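Putative NADPH-dependent oxidoreductase (PDB 3DB2) probably acts as an NADPH-dependent dehydrogenase of the GFO/IDH/MocA family, pairing a Rossmann-fold cofactor domain with a C-terminal domain. Local coordinates at residues C[72-84]-C[95-109]. Residues are numbered along the deposited sequence; the frame is centred on the assembly and turned at random.
Sequences ITVPNDKHAEVIE and VEKPISVSLDHAQRI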
loop_
_atom_site.group_PDB
_atom_site.type_symbol
_atom_site.label_atom_id
_atom_site.label_comp_id
_atom_site.label_asym_id
_atom_site.label_seq_id
_atom_site.Cartn_x
_atom_site.Cartn_y
_atom_site.Cartn_z
ATOM N N ILE C 72 8.438 27.352 -17.927
ATOM C CA ILE C 72 9.661 26.601 -18.114
ATOM C C ILE C 72 9.395 25.104 -18.115
ATOM O O ILE C 72 9.049 24.524 -17.083
ATOM C CB ILE C 72 10.703 26.952 -17.023
ATOM C CG1 ILE C 72 11.024 28.448 -17.052
ATOM C CG2 ILE C 72 11.973 26.117 -17.093
ATOM C CD1 ILE C 72 11.840 28.936 -15.875
ATOM N N THR C 73 9.564 24.497 -19.269
ATOM C CA THR C 73 9.367 23.069 -19.488
ATOM C C THR C 73 10.624 22.469 -20.119
ATOM O O THR C 73 10.531 21.767 -21.119
ATOM C CB THR C 73 8.148 22.792 -20.377
ATOM O OG1 THR C 73 8.206 23.546 -21.584
ATOM C CG2 THR C 73 6.823 23.267 -19.757
ATOM N N VAL C 74 11.759 22.780 -19.539
ATOM C CA VAL C 74 13.081 22.317 -19.944
ATOM C C VAL C 74 13.489 21.132 -19.079
ATOM O O VAL C 74 12.776 20.917 -18.084
ATOM C CB VAL C 74 14.095 23.456 -19.804
ATOM C CG1 VAL C 74 13.643 24.701 -20.555
ATOM C CG2 VAL C 74 14.295 23.758 -18.317
ATOM N N PRO C 75 14.540 20.402 -19.411
ATOM C CA PRO C 75 14.933 19.275 -18.566
ATOM C C PRO C 75 15.258 19.632 -17.121
ATOM O O PRO C 75 15.805 20.698 -16.873
ATOM C CB PRO C 75 16.240 18.768 -19.204
ATOM C CG PRO C 75 16.254 19.305 -20.590
ATOM C CD PRO C 75 15.420 20.542 -20.590
ATOM N N ASN C 76 14.944 18.718 -16.187
ATOM C CA ASN C 76 15.059 19.014 -14.769
ATOM C C ASN C 76 16.394 19.597 -14.330
ATOM O O ASN C 76 16.422 20.325 -13.327
ATOM C CB ASN C 76 14.834 17.752 -13.893
ATOM C CG ASN C 76 13.379 17.330 -14.115
ATOM O OD1 ASN C 76 12.542 18.172 -14.477
ATOM N ND2 ASN C 76 13.085 16.047 -13.937
ATOM N N ASP C 77 17.463 19.249 -15.011
ATOM C CA ASP C 77 18.804 19.672 -14.609
ATOM C C ASP C 77 19.113 21.069 -15.163
ATOM O O ASP C 77 20.090 21.721 -14.780
ATOM C CB ASP C 77 19.854 18.651 -15.003
ATOM C CG ASP C 77 20.121 18.561 -16.487
ATOM O OD1 ASP C 77 19.123 18.478 -17.233
ATOM O OD2 ASP C 77 21.319 18.579 -16.870
ATOM N N LYS C 78 18.245 21.561 -16.021
ATOM C CA LYS C 78 18.373 22.925 -16.520
ATOM C C LYS C 78 17.417 23.893 -15.861
ATOM O O LYS C 78 17.402 25.091 -16.159
ATOM C CB LYS C 78 18.168 22.818 -18.031
ATOM C CG LYS C 78 19.206 21.944 -18.733
ATOM C CD LYS C 78 20.615 22.179 -18.228
ATOM C CE LYS C 78 21.695 21.915 -19.259
ATOM N NZ LYS C 78 23.068 22.021 -18.670
ATOM N N HIS C 79 16.576 23.422 -14.937
ATOM C CA HIS C 79 15.622 24.326 -14.292
ATOM C C HIS C 79 16.319 25.480 -13.587
ATOM O O HIS C 79 15.907 26.645 -13.704
ATOM C CB HIS C 79 14.745 23.539 -13.303
ATOM C CG HIS C 79 13.701 22.646 -13.904
ATOM N ND1 HIS C 79 12.860 21.887 -13.118
ATOM C CD2 HIS C 79 13.324 22.355 -15.173
ATOM C CE1 HIS C 79 12.026 21.182 -13.862
ATOM N NE2 HIS C 79 12.283 21.448 -15.126
ATOM N N ALA C 80 17.359 25.184 -12.825
ATOM C CA ALA C 80 18.057 26.123 -11.976
ATOM C C ALA C 80 18.665 27.280 -12.769
ATOM O O ALA C 80 18.398 28.449 -12.508
ATOM C CB ALA C 80 19.194 25.460 -11.205
ATOM N N GLU C 81 19.495 26.978 -13.766
ATOM C CA GLU C 81 20.102 28.097 -14.502
ATOM C C GLU C 81 19.055 28.844 -15.308
ATOM O O GLU C 81 19.140 30.056 -15.549
ATOM C CB GLU C 81 21.229 27.572 -15.403
ATOM C CG GLU C 81 20.753 26.600 -16.448
ATOM C CD GLU C 81 21.882 25.988 -17.255
ATOM O OE1 GLU C 81 22.317 24.886 -16.866
ATOM O OE2 GLU C 81 22.297 26.610 -18.256
ATOM N N VAL C 82 18.009 28.159 -15.792
ATOM C CA VAL C 82 17.030 28.908 -16.585
ATOM C C VAL C 82 16.217 29.829 -15.693
ATOM O O VAL C 82 15.990 31.007 -16.002
ATOM C CB VAL C 82 16.131 27.959 -17.369
ATOM C CG1 VAL C 82 15.044 28.747 -18.065
ATOM C CG2 VAL C 82 16.944 27.161 -18.375
ATOM N N ILE C 83 15.777 29.310 -14.552
ATOM C CA ILE C 83 15.094 30.149 -13.555
ATOM C C ILE C 83 15.978 31.302 -13.122
ATOM O O ILE C 83 15.541 32.456 -13.004
ATOM C CB ILE C 83 14.634 29.315 -12.334
ATOM C CG1 ILE C 83 13.593 28.253 -12.678
ATOM C CG2 ILE C 83 14.121 30.213 -11.229
ATOM C CD1 ILE C 83 13.468 27.119 -11.642
ATOM N N GLU C 84 17.255 31.062 -12.886
ATOM C CA GLU C 84 18.112 32.167 -12.424
ATOM C C GLU C 84 18.173 33.267 -13.492
ATOM O O GLU C 84 18.004 34.432 -13.150
ATOM C CB GLU C 84 19.492 31.648 -12.077
ATOM C CG GLU C 84 19.659 30.902 -10.774
ATOM C CD GLU C 84 20.974 30.164 -10.634
ATOM O OE1 GLU C 84 21.605 29.827 -11.654
ATOM O OE2 GLU C 84 21.410 29.915 -9.486
ATOM N N VAL C 95 7.574 26.862 -13.341
ATOM C CA VAL C 95 8.433 25.755 -13.716
ATOM C C VAL C 95 7.687 24.430 -13.461
ATOM O O VAL C 95 6.924 24.260 -12.507
ATOM C CB VAL C 95 9.811 25.785 -13.048
ATOM C CG1 VAL C 95 9.770 25.541 -11.561
ATOM C CG2 VAL C 95 10.756 24.765 -13.696
ATOM N N GLU C 96 7.885 23.485 -14.382
ATOM C CA GLU C 96 7.249 22.190 -14.249
ATOM C C GLU C 96 7.896 21.455 -13.077
ATOM O O GLU C 96 9.015 21.717 -12.646
ATOM C CB GLU C 96 7.424 21.272 -15.448
ATOM C CG GLU C 96 6.157 21.152 -16.270
ATOM C CD GLU C 96 4.990 20.660 -15.434
ATOM O OE1 GLU C 96 5.149 20.063 -14.348
ATOM O OE2 GLU C 96 3.862 20.912 -15.909
ATOM N N LYS C 97 7.154 20.479 -12.563
ATOM C CA LYS C 97 7.615 19.683 -11.468
ATOM C C LYS C 97 8.802 18.723 -11.777
ATOM O O LYS C 97 8.757 18.367 -13.009
ATOM C CB LYS C 97 6.578 18.792 -10.791
ATOM C CG LYS C 97 5.529 18.204 -11.683
ATOM C CD LYS C 97 6.021 17.326 -12.811
ATOM C CE LYS C 97 6.556 16.001 -12.277
ATOM N NZ LYS C 97 6.223 14.939 -13.289
ATOM N N PRO C 98 9.787 18.175 -11.045
ATOM C CA PRO C 98 10.429 18.300 -9.668
ATOM C C PRO C 98 10.969 19.716 -9.927
ATOM O O PRO C 98 11.301 19.959 -11.099
ATOM C CB PRO C 98 11.393 17.196 -9.507
ATOM C CG PRO C 98 11.775 16.866 -10.911
ATOM C CD PRO C 98 10.564 17.119 -11.752
ATOM N N ILE C 99 11.043 20.521 -8.900
ATOM C CA ILE C 99 11.782 21.781 -8.934
ATOM C C ILE C 99 13.149 21.554 -9.548
ATOM O O ILE C 99 13.621 22.359 -10.364
ATOM C CB ILE C 99 11.870 22.373 -7.529
ATOM C CG1 ILE C 99 12.741 23.628 -7.489
ATOM C CG2 ILE C 99 12.388 21.398 -6.491
ATOM C CD1 ILE C 99 12.480 24.454 -6.239
ATOM N N SER C 100 13.782 20.437 -9.210
ATOM C CA SER C 100 15.034 19.974 -9.769
ATOM C C SER C 100 15.255 18.524 -9.353
ATOM O O SER C 100 14.430 18.011 -8.605
ATOM C CB SER C 100 16.192 20.829 -9.238
ATOM O OG SER C 100 16.353 20.740 -7.840
ATOM N N VAL C 101 16.320 17.874 -9.778
ATOM C CA VAL C 101 16.637 16.564 -9.195
ATOM C C VAL C 101 17.779 16.650 -8.201
ATOM O O VAL C 101 18.037 15.690 -7.448
ATOM C CB VAL C 101 16.888 15.527 -10.298
ATOM C CG1 VAL C 101 15.519 15.150 -10.852
ATOM C CG2 VAL C 101 17.797 16.013 -11.412
ATOM N N SER C 102 18.505 17.774 -8.104
ATOM C CA SER C 102 19.519 17.803 -7.047
ATOM C C SER C 102 19.200 18.862 -5.996
ATOM O O SER C 102 18.574 19.900 -6.222
ATOM C CB SER C 102 20.904 18.045 -7.627
ATOM O OG SER C 102 21.206 19.433 -7.607
ATOM N N LEU C 103 19.639 18.618 -4.761
ATOM C CA LEU C 103 19.360 19.578 -3.695
ATOM C C LEU C 103 19.989 20.944 -3.985
ATOM O O LEU C 103 19.396 21.985 -3.725
ATOM C CB LEU C 103 19.871 19.001 -2.373
ATOM C CG LEU C 103 19.565 19.809 -1.113
ATOM C CD1 LEU C 103 18.069 19.942 -0.869
ATOM C CD2 LEU C 103 20.209 19.188 0.118
ATOM N N ASP C 104 21.209 20.913 -4.499
ATOM C CA ASP C 104 21.987 22.111 -4.780
ATOM C C ASP C 104 21.178 23.086 -5.633
ATOM O O ASP C 104 21.002 24.257 -5.337
ATOM C CB ASP C 104 23.282 21.759 -5.515
ATOM C CG ASP C 104 24.125 23.007 -5.756
ATOM O OD1 ASP C 104 24.327 23.757 -4.779
ATOM O OD2 ASP C 104 24.563 23.219 -6.905
ATOM N N HIS C 105 20.647 22.580 -6.723
ATOM C CA HIS C 105 19.828 23.266 -7.698
ATOM C C HIS C 105 18.547 23.758 -7.043
ATOM O O HIS C 105 18.115 24.886 -7.298
ATOM C CB HIS C 105 19.565 22.341 -8.868
ATOM C CG HIS C 105 20.697 22.155 -9.821
ATOM N ND1 HIS C 105 20.520 21.562 -11.057
ATOM C CD2 HIS C 105 22.001 22.499 -9.752
ATOM C CE1 HIS C 105 21.683 21.540 -11.695
ATOM N NE2 HIS C 105 22.605 22.097 -10.925
ATOM N N ALA C 106 17.940 22.913 -6.195
ATOM C CA ALA C 106 16.695 23.362 -5.553
ATOM C C ALA C 106 17.028 24.568 -4.695
ATOM O O ALA C 106 16.265 25.520 -4.613
ATOM C CB ALA C 106 16.074 22.262 -4.702
ATOM N N GLN C 107 18.184 24.486 -4.012
ATOM C CA GLN C 107 18.599 25.595 -3.140
ATOM C C GLN C 107 18.904 26.842 -3.962
ATOM O O GLN C 107 18.632 27.973 -3.574
ATOM C CB GLN C 107 19.827 25.174 -2.325
ATOM C CG GLN C 107 19.471 24.214 -1.210
ATOM C CD GLN C 107 20.675 23.671 -0.469
ATOM O OE1 GLN C 107 21.769 23.499 -1.013
ATOM N NE2 GLN C 107 20.443 23.384 0.813
ATOM N N ARG C 108 19.491 26.671 -5.142
ATOM C CA ARG C 108 19.772 27.839 -5.971
ATOM C C ARG C 108 18.465 28.519 -6.343
ATOM O O ARG C 108 18.424 29.731 -6.414
ATOM C CB ARG C 108 20.552 27.422 -7.218
ATOM C CG ARG C 108 22.059 27.371 -6.952
ATOM C CD ARG C 108 22.786 26.579 -8.027
ATOM N NE ARG C 108 22.615 27.178 -9.351
ATOM C CZ ARG C 108 22.981 26.613 -10.490
ATOM N NH1 ARG C 108 23.557 25.415 -10.456
ATOM N NH2 ARG C 108 22.780 27.230 -11.647
ATOM N N ILE C 109 17.413 27.738 -6.570
ATOM C CA ILE C 109 16.159 28.283 -7.056
ATOM C C ILE C 109 15.448 29.004 -5.926
ATOM O O ILE C 109 14.892 30.093 -6.048
ATOM C CB ILE C 109 15.307 27.159 -7.663
ATOM C CG1 ILE C 109 15.923 26.547 -8.920
ATOM C CG2 ILE C 109 13.898 27.650 -7.901
ATOM C CD1 ILE C 109 15.331 25.195 -9.266
HETATM O O HOH W 1 17.939 22.240 -12.125
HETATM O O HOH W 2 20.662 31.020 -7.142
#
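H79 turns CG beside its own backbone N and away from the carbonyl carbon (chi1 -73°), which lays its imidazole flat on V95, while R108, bent at chi3 (61°), brings its guanidinium edge to the carboxylate of E84. V95 CG2 sits over one imidazole face, 3.6 Å from the ring centroid, in a CH-pi contact, and N76 CA covers the opposite face. Histidine suits this place because a flat ring with two nitrogens in its rim can also tie two loops, ND1 donating to I99 O at 2.9 Å from above that carbonyl's plane, and NE2 weakly to V74 O. In loop 97-102, after strand 92-96, P98 follows a cis peptide; E96-K97-P98 matches the Glu-Lys-Pro motif of GFO/IDH/MocA enzymes. The CG-CD edge of P98 lies over the N76 amide face, ND2 3.4 Å from CG.

Helices 79-88 and 103-116 run nearly parallel, 8.9 Å apart at their contacting segments. Small A80 permits this approach, its CB lying over the faces of both the H105 ring and the R108 guanidinium; a water links N76 O and A80 N to H105 ND1. Deeper in, I83 CD1 meets I109 CD1 at 3.6 Å. R108 grips E84 side-on, NH2 to OE1 at 2.9 Å and NE to OE2 at 3.0 Å, both nearly straight and in the guanidinium plane but from above the carboxylate plane. Were R108 an alanine, the E84 carboxylate would probably lose its charged mate, and A80 part of its cover.

E96 N donates to I72 O at 3.1 Å, joining the strands of the beta-alpha-beta unit 69-72, 79-88, 92-96. The chemistry implies divided labour: H79 ties the loops beside the sheet, aliphatic packing fills the inside, and a charged pair holds the helices' outer side.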